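Long-range contacts in endoglucanase (Clostridium thermocellum, PDB 2E4T), which hydrolyses internal beta-1,4-glucosidic links of cellulose and probably of xyloglucan, this chain being the glycoside hydrolase family 44 part of a longer multidomain enzyme: residues K135-K141 and D154-E160; N398-G403 and F479-S484; T459-I465 and N498-V504. All coordinates share one frame; numbering follows the deposited sequence.

The three contacts are spread along a two-part fold. Interaction 1 lies on the barrel part, where a small three-stranded sheet holds strands 134-138 and 155-157. It closes in sequence before interaction 2 opens. Interaction 2 joins helix 398-408, which follows the last barrel strand 388-391, to the end region of strand 474-480. Interaction 3 pairs strands 459-466 and 499-504 of the same nine-stranded sheet. The segments of interactions 2 and 3 alternate along the chain, and their centres are about 23 Å apart. Interaction 1 is about 45 Å from interaction 2 and 59 Å from interaction 3, centre to centre, across the chain's middle. Interaction 2 thus sits where the barrel and the beta domain meet.

Interaction 1: residues K135-K141 and D154-E160; sequences KEVKFEK and DYVYMDE. With CA (calcium ion), chain C; GOL (glycerol), chain H.
The ring of Tyr157 has Lys141 CG over the centre of one face, 3.8 Å from the centroid and 8° off the normal, a CH-pi contact. Asp154 CB lies over one face of the Tyr155 ring, offset toward the rim. At its edge are the Glu136 carboxylate, its plane 85° from that of the ring, and O3 of a glycerol, probably from the crystallisation liquor. O3 donates to Glu136 OE1 at 2.6 Å and accepts from Tyr155 OH. Lys138 NZ forms a salt bridge with Glu136 OE2 at 2.7 Å, coming from above the carboxylate plane. Both rings lie on one face of the sheet. On the face of Val137 and Val156, Val156 CG2 touches Lys135 CB at 3.6 Å, and Val137 CG1 meets Met158 CG of the helix start at 3.8 Å. With CG anti to its backbone N (chi1 -172°) and the rest extended, Lys141 runs past the Tyr157 ring and puts NZ 2.7 Å from Glu160 OE2 in a salt bridge. NZ also bonds to Pro144 O. Asp159 OD1 takes the Lys141 backbone N at 2.9 Å on its syn side, tying the loop to the helix start. Backbone bonds alternate between the two strands. Tyr155 O binds the calcium ion at 2.3 Å, with Glu54, Asp150 and Asp153. The whole is a parallel strand pair that runs into helix 158-169 beside a calcium site.

Interaction 2: residues N398-G403 and F479-S484; sequences NYTEAG and FDRGSS. With ZN (zinc ion), chain B.
The first turns of helix 398-408 face a type I beta turn from Asp480 to Ser483, with the closest CA atoms, those of Tyr399 and Ser484, 5.4 Å apart. The turn belongs to the connection of a beta hairpin, between neighbouring antiparallel strands 474-480 and 486-492. Helix 398-408, which follows the last barrel strand 388-391, is here joined to the nine-stranded sheet of the beta domain. Tyr399 and Ser484 bury the most surface here. Ser484 CB sits over the centre of the Tyr399 ring, 3.6 Å from the centroid and 10° off the normal. Phe479 CD1 lies at the edge of the Tyr399 ring, near its plane, 3.9 Å from Tyr399 CD1. Tyr399 OH donates to Asp480 O at 2.7 Å, tilted 19° from the carbonyl plane. The tyrosine is therefore held by a face contact, an edge contact and a hydrogen bond. Ala402, one turn further on, lies over a face of the Phe479 ring. Its CB is 3.9 Å from the centroid, shifted toward the rim. The same methyl also touches Ser484 O, at 3.2 Å. Phe479 holds CG between its backbone N and carbonyl carbon (chi1 64°), and its ring extends to the helix backbone at Ala402 and Gly403. Ile368 of helix 368-384 packs against both Tyr399 and Phe479. Within the turn, Asp480 OD1 makes weak bonds to Gly482 N and Ser483 N, while OD2 forms a salt bridge with Arg489. Glu401 joins Asp35 and Ala395 in the zinc site, with Glu401 OE1 1.9 Å from the zinc ion.

Interaction 3: residues T459-I465 and N498-V504; sequences TTFNFSI and NTFTYTV
Phe463 lies alongside Phe500 and overlaps it mainly with its CB, which sits over the centre of the Phe500 ring at 3.7 Å from the centroid. The two rings are near parallel, with planes 14° apart. The pair is strongly offset, with little ring-on-ring overlap, and the centroids are 4.6 Å apart. Phe500 CZ lies over one face of the Phe463 ring, toward its rim. To reach this, Phe463 CG is anti to its carbonyl carbon (chi1 -79°), while Phe500 CG lies between its N and carbonyl carbon (chi1 61°). Ile465 CD1 adds a contact to Phe500 CE2 at 3.9 Å. On the same face, Val504 CG2 meets the edge of the Phe461 ring, 3.8 Å from Phe461 CD2. The strands are antiparallel: Thr459-Val504, Phe461-Tyr502 and Phe463-Phe500 are hydrogen-bonded pairs, alternating with the non-hydrogen-bonded pairs Thr460-Thr503, Asn462-Thr501 and Ser464-Thr499. Strand 499-504 is an outermost strand of the nine-stranded sheet, and strand 459-466 has strand 8-22 on its other side, to which it runs parallel. Leu450 of strand 442-452 covers Phe461 and Val504, and Leu514 of strand 508-514 covers Ile465 and Phe500. The aromatic face thus packs against other strands of the same sheet, in the hydrophobic interior of the beta domain. The opposite face is polar. Thr460 OG1 and Thr503 OG1 share a hydrogen bond of 2.7 Å. Thr501 OG1 donates to Asn462 OD1 at 2.8 Å. Between these bonds the methyls Thr460 CG2 and Thr501 CG2 press together at 3.5 Å. At the far end Ile465 N bonds to Asn498 O. A water takes a hydrogen bond from Asn498 ND2 at 2.9 Å and gives one to Ile465 O. Asn498 ND2 also bonds to Lys469 O, and OD1 accepts from Tyr471 N.

Interaction 1: residues K135-K141 and D154-E160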
loop_
_atom_site.group_PDB
_atom_site.type_symbol
_atom_site.label_atom_id
_atom_site.label_comp_id
_atom_site.label_asym_id
_atom_site.label_seq_id
_atom_site.Cartn_x
_atom_site.Cartn_y
_atom_site.Cartn_z
ATOM N N LYS A 135 9.579 16.612 22.121
ATOM C CA LYS A 135 8.530 17.629 22.132
ATOM C C LYS A 135 7.171 16.930 22.098
ATOM O O LYS A 135 7.001 15.918 21.378
ATOM C CB LYS A 135 8.643 18.542 20.913
ATOM C CG LYS A 135 9.956 19.291 20.808
ATOM C CD LYS A 135 10.242 20.199 21.975
ATOM C CE LYS A 135 11.555 20.960 21.806
ATOM N NZ LYS A 135 11.802 21.842 23.010
ATOM N N GLU A 136 6.222 17.421 22.888
ATOM C CA GLU A 136 4.893 16.873 22.911
ATOM C C GLU A 136 4.107 17.300 21.669
ATOM O O GLU A 136 4.101 18.491 21.337
ATOM C CB GLU A 136 4.163 17.370 24.190
ATOM C CG GLU A 136 2.754 16.774 24.332
ATOM C CD GLU A 136 1.962 17.362 25.458
ATOM O OE1 GLU A 136 2.542 17.623 26.541
ATOM O OE2 GLU A 136 0.721 17.577 25.270
ATOM N N VAL A 137 3.456 16.341 21.016
ATOM C CA VAL A 137 2.605 16.668 19.893
ATOM C C VAL A 137 1.218 17.035 20.361
ATOM O O VAL A 137 0.613 16.323 21.181
ATOM C CB VAL A 137 2.497 15.451 18.939
ATOM C CG1 VAL A 137 1.479 15.738 17.857
ATOM C CG2 VAL A 137 3.898 15.186 18.335
ATOM N N LYS A 138 0.714 18.162 19.850
ATOM C CA LYS A 138 -0.695 18.516 19.988
ATOM C C LYS A 138 -1.279 18.570 18.595
ATOM O O LYS A 138 -0.629 19.082 17.650
ATOM C CB LYS A 138 -0.870 19.849 20.729
ATOM C CG LYS A 138 -0.558 19.708 22.206
ATOM C CD LYS A 138 -0.884 20.965 22.959
ATOM C CE LYS A 138 -1.020 20.756 24.477
ATOM N NZ LYS A 138 0.319 20.273 25.052
ATOM N N PHE A 139 -2.514 18.096 18.434
ATOM C CA PHE A 139 -3.073 18.077 17.100
ATOM C C PHE A 139 -3.544 19.455 16.631
ATOM O O PHE A 139 -3.413 19.764 15.444
ATOM C CB PHE A 139 -4.187 17.038 17.015
ATOM C CG PHE A 139 -3.686 15.646 17.359
ATOM C CD1 PHE A 139 -2.446 15.178 16.935
ATOM C CD2 PHE A 139 -4.512 14.780 18.070
ATOM C CE1 PHE A 139 -2.030 13.859 17.229
ATOM C CE2 PHE A 139 -4.091 13.493 18.355
ATOM C CZ PHE A 139 -2.861 13.063 17.955
ATOM N N GLU A 140 -4.102 20.236 17.572
ATOM C CA GLU A 140 -4.611 21.581 17.264
ATOM C C GLU A 140 -3.812 22.618 18.031
ATOM O O GLU A 140 -3.773 22.604 19.266
ATOM C CB GLU A 140 -6.059 21.768 17.617
ATOM C CG GLU A 140 -6.884 21.002 16.669
ATOM C CD GLU A 140 -8.396 21.257 16.747
ATOM O OE1 GLU A 140 -8.795 22.405 17.086
ATOM O OE2 GLU A 140 -9.212 20.371 16.359
ATOM N N LYS A 141 -3.234 23.577 17.312
ATOM C CA LYS A 141 -2.496 24.662 17.982
ATOM C C LYS A 141 -3.398 25.547 18.840
ATOM O O LYS A 141 -2.988 25.977 19.930
ATOM C CB LYS A 141 -1.760 25.481 16.940
ATOM C CG LYS A 141 -0.812 26.522 17.541
ATOM C CD LYS A 141 -0.044 27.251 16.507
ATOM C CE LYS A 141 1.034 28.165 17.099
ATOM N NZ LYS A 141 1.693 29.004 16.094
ATOM N N ASP A 154 7.759 23.792 23.871
ATOM C CA ASP A 154 7.681 22.377 24.256
ATOM C C ASP A 154 6.793 21.511 23.351
ATOM O O ASP A 154 6.668 20.305 23.597
ATOM C CB ASP A 154 7.162 22.240 25.707
ATOM C CG ASP A 154 8.096 22.849 26.729
ATOM O OD1 ASP A 154 9.289 23.024 26.395
ATOM O OD2 ASP A 154 7.622 23.081 27.868
ATOM N N TYR A 155 6.229 22.109 22.279
ATOM C CA TYR A 155 5.141 21.487 21.549
ATOM C C TYR A 155 5.381 21.532 20.064
ATOM O O TYR A 155 5.993 22.441 19.557
ATOM C CB TYR A 155 3.798 22.220 21.810
ATOM C CG TYR A 155 3.482 22.195 23.281
ATOM C CD1 TYR A 155 3.039 21.023 23.870
ATOM C CD2 TYR A 155 3.674 23.312 24.096
ATOM C CE1 TYR A 155 2.873 20.917 25.226
ATOM C CE2 TYR A 155 3.459 23.232 25.483
ATOM C CZ TYR A 155 3.078 22.036 26.025
ATOM O OH TYR A 155 2.896 22.021 27.377
ATOM N N VAL A 156 4.814 20.516 19.372
ATOM C CA VAL A 156 4.787 20.497 17.904
ATOM C C VAL A 156 3.330 20.250 17.501
ATOM O O VAL A 156 2.680 19.370 18.070
ATOM C CB VAL A 156 5.718 19.386 17.389
ATOM C CG1 VAL A 156 5.620 19.209 15.929
ATOM C CG2 VAL A 156 7.202 19.709 17.783
ATOM N N TYR A 157 2.831 21.041 16.550
ATOM C CA TYR A 157 1.407 21.042 16.254
ATOM C C TYR A 157 1.143 20.422 14.858
ATOM O O TYR A 157 1.701 20.879 13.851
ATOM C CB TYR A 157 0.858 22.479 16.268
ATOM C CG TYR A 157 1.041 23.101 17.632
ATOM C CD1 TYR A 157 0.210 22.754 18.674
ATOM C CD2 TYR A 157 2.058 24.031 17.883
ATOM C CE1 TYR A 157 0.360 23.316 19.935
ATOM C CE2 TYR A 157 2.233 24.577 19.160
ATOM C CZ TYR A 157 1.345 24.216 20.178
ATOM O OH TYR A 157 1.480 24.730 21.450
ATOM N N MET A 158 0.285 19.408 14.832
ATOM C CA MET A 158 0.002 18.761 13.543
ATOM C C MET A 158 -0.773 19.640 12.578
ATOM O O MET A 158 -0.483 19.616 11.370
ATOM C CB MET A 158 -0.693 17.401 13.721
ATOM C CG MET A 158 0.190 16.345 14.365
ATOM S SD MET A 158 1.687 15.991 13.416
ATOM C CE MET A 158 2.908 16.941 14.311
ATOM N N ASP A 159 -1.769 20.379 13.063
ATOM C CA ASP A 159 -2.498 21.223 12.131
ATOM C C ASP A 159 -1.578 22.319 11.538
ATOM O O ASP A 159 -1.752 22.687 10.381
ATOM C CB ASP A 159 -3.811 21.755 12.720
ATOM C CG ASP A 159 -3.681 22.609 13.965
ATOM O OD1 ASP A 159 -2.605 22.787 14.556
ATOM O OD2 ASP A 159 -4.809 23.111 14.358
ATOM N N GLU A 160 -0.618 22.822 12.327
ATOM C CA GLU A 160 0.303 23.813 11.831
ATOM C C GLU A 160 1.209 23.219 10.728
ATOM O O GLU A 160 1.520 23.884 9.731
ATOM C CB GLU A 160 1.117 24.395 12.981
ATOM C CG GLU A 160 1.925 25.614 12.556
ATOM C CD GLU A 160 2.551 26.312 13.760
ATOM O OE1 GLU A 160 3.265 25.626 14.563
ATOM O OE2 GLU A 160 2.327 27.547 13.912
HETATM CA CA CA C . 7.411 24.021 18.614
HETATM C C1 GOL H . 1.828 19.375 31.741
HETATM O O1 GOL H . 1.902 20.522 32.536
HETATM C C2 GOL H . 1.810 19.921 30.326
HETATM O O2 GOL H . 3.025 20.601 30.039
HETATM C C3 GOL H . 1.435 18.829 29.356
HETATM O O3 GOL H . 1.525 19.450 28.125
HETATM O O HOH W 1 -0.983 27.074 21.303
HETATM O O HOH W 2 5.515 25.443 18.407
HETATM O O HOH W 3 9.154 22.916 19.819
#

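Interaction 2: residues N398-G403 and F479-S484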
loop_
_atom_site.group_PDB
_atom_site.type_symbol
_atom_site.label_atom_id
_atom_site.label_comp_id
_atom_site.label_asym_id
_atom_site.label_seq_id
_atom_site.Cartn_x
_atom_site.Cartn_y
_atom_site.Cartn_z
ATOM N N ASN A 398 14.257 -6.066 -8.517
ATOM C CA ASN A 398 14.084 -5.775 -9.956
ATOM C C ASN A 398 12.855 -6.457 -10.559
ATOM O O ASN A 398 12.223 -5.898 -11.451
ATOM C CB ASN A 398 15.344 -6.144 -10.753
ATOM C CG ASN A 398 15.793 -7.573 -10.546
ATOM O OD1 ASN A 398 16.037 -8.004 -9.404
ATOM N ND2 ASN A 398 15.974 -8.325 -11.641
ATOM N N TYR A 399 12.568 -7.704 -10.135
ATOM C CA TYR A 399 11.360 -8.362 -10.627
ATOM C C TYR A 399 10.095 -7.744 -10.035
ATOM O O TYR A 399 9.086 -7.613 -10.754
ATOM C CB TYR A 399 11.426 -9.876 -10.464
ATOM C CG TYR A 399 12.174 -10.547 -11.581
ATOM C CD1 TYR A 399 11.562 -10.757 -12.804
ATOM C CD2 TYR A 399 13.507 -10.975 -11.428
ATOM C CE1 TYR A 399 12.240 -11.391 -13.861
ATOM C CE2 TYR A 399 14.192 -11.607 -12.468
ATOM C CZ TYR A 399 13.550 -11.833 -13.680
ATOM O OH TYR A 399 14.244 -12.469 -14.678
ATOM N N THR A 400 10.111 -7.326 -8.750
ATOM C CA THR A 400 8.947 -6.611 -8.239
ATOM C C THR A 400 8.706 -5.364 -9.089
ATOM O O THR A 400 7.551 -5.003 -9.435
ATOM C CB THR A 400 9.185 -6.198 -6.773
ATOM O OG1 THR A 400 9.692 -7.299 -6.042
ATOM C CG2 THR A 400 7.950 -5.612 -6.156
ATOM N N GLU A 401 9.791 -4.644 -9.409
ATOM C CA GLU A 401 9.687 -3.430 -10.203
ATOM C C GLU A 401 9.121 -3.707 -11.586
ATOM O O GLU A 401 8.299 -2.936 -12.108
ATOM C CB GLU A 401 11.067 -2.767 -10.299
ATOM C CG GLU A 401 11.483 -2.187 -8.962
ATOM C CD GLU A 401 12.960 -1.758 -8.938
ATOM O OE1 GLU A 401 13.821 -2.407 -9.627
ATOM O OE2 GLU A 401 13.303 -0.804 -8.190
ATOM N N ALA A 402 9.553 -4.819 -12.223
ATOM C CA ALA A 402 8.990 -5.214 -13.516
ATOM C C ALA A 402 7.474 -5.462 -13.356
ATOM O O ALA A 402 6.688 -5.135 -14.254
ATOM C CB ALA A 402 9.675 -6.447 -14.036
ATOM N N GLY A 403 7.069 -6.106 -12.250
ATOM C CA GLY A 403 5.651 -6.363 -12.014
ATOM C C GLY A 403 4.831 -5.071 -11.967
ATOM O O GLY A 403 3.697 -5.014 -12.489
ATOM N N PHE A 479 7.892 -10.090 -19.336
ATOM C CA PHE A 479 9.146 -10.417 -18.660
ATOM C C PHE A 479 9.108 -11.890 -18.235
ATOM O O PHE A 479 8.067 -12.556 -18.212
ATOM C CB PHE A 479 9.462 -9.478 -17.471
ATOM C CG PHE A 479 8.484 -9.546 -16.311
ATOM C CD1 PHE A 479 8.595 -10.527 -15.330
ATOM C CD2 PHE A 479 7.466 -8.591 -16.176
ATOM C CE1 PHE A 479 7.753 -10.540 -14.241
ATOM C CE2 PHE A 479 6.630 -8.599 -15.073
ATOM C CZ PHE A 479 6.776 -9.565 -14.079
ATOM N N ASP A 480 10.317 -12.422 -17.945
ATOM C CA ASP A 480 10.461 -13.858 -17.742
ATOM C C ASP A 480 11.820 -14.083 -17.035
ATOM O O ASP A 480 12.479 -13.116 -16.633
ATOM C CB ASP A 480 10.315 -14.634 -19.056
ATOM C CG ASP A 480 11.270 -14.120 -20.110
ATOM O OD1 ASP A 480 12.427 -13.720 -19.768
ATOM O OD2 ASP A 480 10.870 -14.148 -21.308
ATOM N N ARG A 481 12.243 -15.332 -16.903
ATOM C CA ARG A 481 13.535 -15.611 -16.221
ATOM C C ARG A 481 14.709 -15.052 -16.982
ATOM O O ARG A 481 15.776 -14.821 -16.379
ATOM C CB ARG A 481 13.693 -17.101 -15.984
ATOM C CG ARG A 481 12.902 -17.523 -14.785
ATOM C CD ARG A 481 12.833 -18.994 -14.605
ATOM N NE ARG A 481 12.064 -19.625 -15.674
ATOM C CZ ARG A 481 11.815 -20.929 -15.748
ATOM N NH1 ARG A 481 12.310 -21.749 -14.797
ATOM N NH2 ARG A 481 11.128 -21.417 -16.765
ATOM N N GLY A 482 14.598 -14.904 -18.283
ATOM C CA GLY A 482 15.724 -14.363 -19.045
ATOM C C GLY A 482 16.067 -12.936 -18.666
ATOM O O GLY A 482 17.248 -12.519 -18.723
ATOM N N SER A 483 15.068 -12.112 -18.341
ATOM C CA SER A 483 15.315 -10.740 -17.950
ATOM C C SER A 483 14.093 -10.170 -17.259
ATOM O O SER A 483 12.943 -10.401 -17.691
ATOM C CB SER A 483 15.594 -9.902 -19.192
ATOM O OG SER A 483 15.880 -8.555 -18.856
ATOM N N SER A 484 14.319 -9.316 -16.258
ATOM C CA SER A 484 13.267 -8.472 -15.711
ATOM C C SER A 484 12.973 -7.258 -16.576
ATOM O O SER A 484 11.981 -6.564 -16.309
ATOM C CB SER A 484 13.609 -8.077 -14.276
ATOM O OG SER A 484 14.881 -7.456 -14.182
HETATM ZN ZN ZN B . 15.610 -1.744 -9.303
#

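Interaction 3: residues T459-I465 and N498-V504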
loop_
_atom_site.group_PDB
_atom_site.type_symbol
_atom_site.label_atom_id
_atom_site.label_comp_id
_atom_site.label_asym_id
_atom_site.label_seq_id
_atom_site.Cartn_x
_atom_site.Cartn_y
_atom_site.Cartn_z
ATOM N N THR A 459 2.211 -23.069 -20.967
ATOM C CA THR A 459 0.764 -23.240 -20.859
ATOM C C THR A 459 0.125 -22.637 -22.112
ATOM O O THR A 459 0.478 -21.518 -22.533
ATOM C CB THR A 459 0.212 -22.542 -19.601
ATOM O OG1 THR A 459 0.856 -23.118 -18.476
ATOM C CG2 THR A 459 -1.303 -22.707 -19.480
ATOM N N THR A 460 -0.817 -23.392 -22.707
ATOM C CA THR A 460 -1.560 -22.910 -23.866
ATOM C C THR A 460 -2.873 -22.295 -23.389
ATOM O O THR A 460 -3.657 -22.981 -22.737
ATOM C CB THR A 460 -1.819 -24.093 -24.838
ATOM O OG1 THR A 460 -0.550 -24.562 -25.306
ATOM C CG2 THR A 460 -2.722 -23.645 -25.981
ATOM N N PHE A 461 -3.106 -21.044 -23.776
ATOM C CA PHE A 461 -4.327 -20.360 -23.399
ATOM C C PHE A 461 -5.214 -20.157 -24.611
ATOM O O PHE A 461 -4.823 -19.606 -25.619
ATOM C CB PHE A 461 -3.959 -18.968 -22.798
ATOM C CG PHE A 461 -3.238 -19.070 -21.501
ATOM C CD1 PHE A 461 -3.926 -19.287 -20.317
ATOM C CD2 PHE A 461 -1.835 -18.978 -21.455
ATOM C CE1 PHE A 461 -3.246 -19.375 -19.101
ATOM C CE2 PHE A 461 -1.142 -19.042 -20.258
ATOM C CZ PHE A 461 -1.844 -19.240 -19.069
ATOM N N ASN A 462 -6.449 -20.666 -24.486
ATOM C CA ASN A 462 -7.476 -20.429 -25.520
ATOM C C ASN A 462 -8.365 -19.280 -25.064
ATOM O O ASN A 462 -9.102 -19.440 -24.074
ATOM C CB ASN A 462 -8.324 -21.691 -25.710
ATOM C CG ASN A 462 -7.526 -22.822 -26.321
ATOM O OD1 ASN A 462 -6.645 -22.594 -27.152
ATOM N ND2 ASN A 462 -7.757 -24.042 -25.839
ATOM N N PHE A 463 -8.257 -18.146 -25.740
ATOM C CA PHE A 463 -9.036 -16.959 -25.420
ATOM C C PHE A 463 -10.320 -16.890 -26.208
ATOM O O PHE A 463 -10.324 -17.118 -27.428
ATOM C CB PHE A 463 -8.237 -15.696 -25.752
ATOM C CG PHE A 463 -7.192 -15.323 -24.732
ATOM C CD1 PHE A 463 -7.495 -14.351 -23.784
ATOM C CD2 PHE A 463 -5.959 -15.954 -24.663
ATOM C CE1 PHE A 463 -6.562 -13.948 -22.827
ATOM C CE2 PHE A 463 -5.011 -15.517 -23.704
ATOM C CZ PHE A 463 -5.347 -14.514 -22.812
ATOM N N SER A 464 -11.406 -16.512 -25.520
ATOM C CA SER A 464 -12.685 -16.209 -26.160
ATOM C C SER A 464 -13.159 -14.889 -25.563
ATOM O O SER A 464 -13.269 -14.789 -24.319
ATOM C CB SER A 464 -13.698 -17.317 -25.837
ATOM O OG SER A 464 -13.297 -18.568 -26.311
ATOM N N ILE A 465 -13.404 -13.902 -26.407
ATOM C CA ILE A 465 -13.716 -12.541 -25.969
ATOM C C ILE A 465 -15.061 -12.120 -26.549
ATOM O O ILE A 465 -15.281 -12.250 -27.769
ATOM C CB ILE A 465 -12.614 -11.590 -26.407
ATOM C CG1 ILE A 465 -11.285 -12.021 -25.788
ATOM C CG2 ILE A 465 -12.956 -10.152 -26.017
ATOM C CD1 ILE A 465 -10.065 -11.374 -26.430
ATOM N N ASN A 498 -12.854 -12.966 -32.480
ATOM C CA ASN A 498 -12.446 -12.625 -31.099
ATOM C C ASN A 498 -12.054 -13.864 -30.295
ATOM O O ASN A 498 -12.154 -13.854 -29.059
ATOM C CB ASN A 498 -13.541 -11.774 -30.429
ATOM C CG ASN A 498 -13.408 -10.323 -30.780
ATOM O OD1 ASN A 498 -12.431 -9.863 -31.321
ATOM N ND2 ASN A 498 -14.467 -9.553 -30.451
ATOM N N THR A 499 -11.509 -14.871 -30.971
ATOM C CA THR A 499 -10.889 -16.021 -30.338
ATOM C C THR A 499 -9.480 -16.147 -30.864
ATOM O O THR A 499 -9.205 -15.871 -32.046
ATOM C CB THR A 499 -11.668 -17.330 -30.574
ATOM O OG1 THR A 499 -11.481 -17.768 -31.946
ATOM C CG2 THR A 499 -13.142 -17.193 -30.222
ATOM N N PHE A 500 -8.572 -16.617 -30.016
ATOM C CA PHE A 500 -7.207 -16.917 -30.431
ATOM C C PHE A 500 -6.607 -17.877 -29.411
ATOM O O PHE A 500 -7.120 -18.011 -28.303
ATOM C CB PHE A 500 -6.353 -15.648 -30.625
ATOM C CG PHE A 500 -6.190 -14.822 -29.385
ATOM C CD1 PHE A 500 -5.115 -15.051 -28.510
ATOM C CD2 PHE A 500 -7.055 -13.799 -29.096
ATOM C CE1 PHE A 500 -4.913 -14.262 -27.392
ATOM C CE2 PHE A 500 -6.877 -13.011 -27.963
ATOM C CZ PHE A 500 -5.802 -13.258 -27.113
ATOM N N THR A 501 -5.499 -18.498 -29.799
ATOM C CA THR A 501 -4.748 -19.354 -28.900
ATOM C C THR A 501 -3.328 -18.806 -28.773
ATOM O O THR A 501 -2.693 -18.483 -29.777
ATOM C CB THR A 501 -4.690 -20.783 -29.459
ATOM O OG1 THR A 501 -6.035 -21.288 -29.521
ATOM C CG2 THR A 501 -3.787 -21.705 -28.656
ATOM N N TYR A 502 -2.824 -18.772 -27.521
ATOM C CA TYR A 502 -1.540 -18.189 -27.271
ATOM C C TYR A 502 -0.848 -19.039 -26.209
ATOM O O TYR A 502 -1.349 -19.188 -25.093
ATOM C CB TYR A 502 -1.710 -16.752 -26.764
ATOM C CG TYR A 502 -0.403 -15.976 -26.645
ATOM C CD1 TYR A 502 0.434 -15.804 -27.759
ATOM C CD2 TYR A 502 -0.034 -15.356 -25.454
ATOM C CE1 TYR A 502 1.590 -15.050 -27.693
ATOM C CE2 TYR A 502 1.115 -14.590 -25.391
ATOM C CZ TYR A 502 1.946 -14.458 -26.478
ATOM O OH TYR A 502 3.093 -13.696 -26.381
ATOM N N THR A 503 0.280 -19.647 -26.572
ATOM C CA THR A 503 1.056 -20.454 -25.654
ATOM C C THR A 503 2.198 -19.611 -25.101
ATOM O O THR A 503 2.934 -18.953 -25.848
ATOM C CB THR A 503 1.604 -21.698 -26.369
ATOM O OG1 THR A 503 0.470 -22.491 -26.769
ATOM C CG2 THR A 503 2.535 -22.489 -25.454
ATOM N N VAL A 504 2.313 -19.654 -23.764
ATOM C CA VAL A 504 3.227 -18.831 -23.028
ATOM C C VAL A 504 4.234 -19.770 -22.319
ATOM O O VAL A 504 3.822 -20.767 -21.712
ATOM C CB VAL A 504 2.395 -18.020 -21.900
ATOM C CG1 VAL A 504 3.283 -17.140 -21.042
ATOM C CG2 VAL A 504 1.302 -17.165 -22.551
HETATM O O HOH W 4 -16.934 -10.762 -29.508
#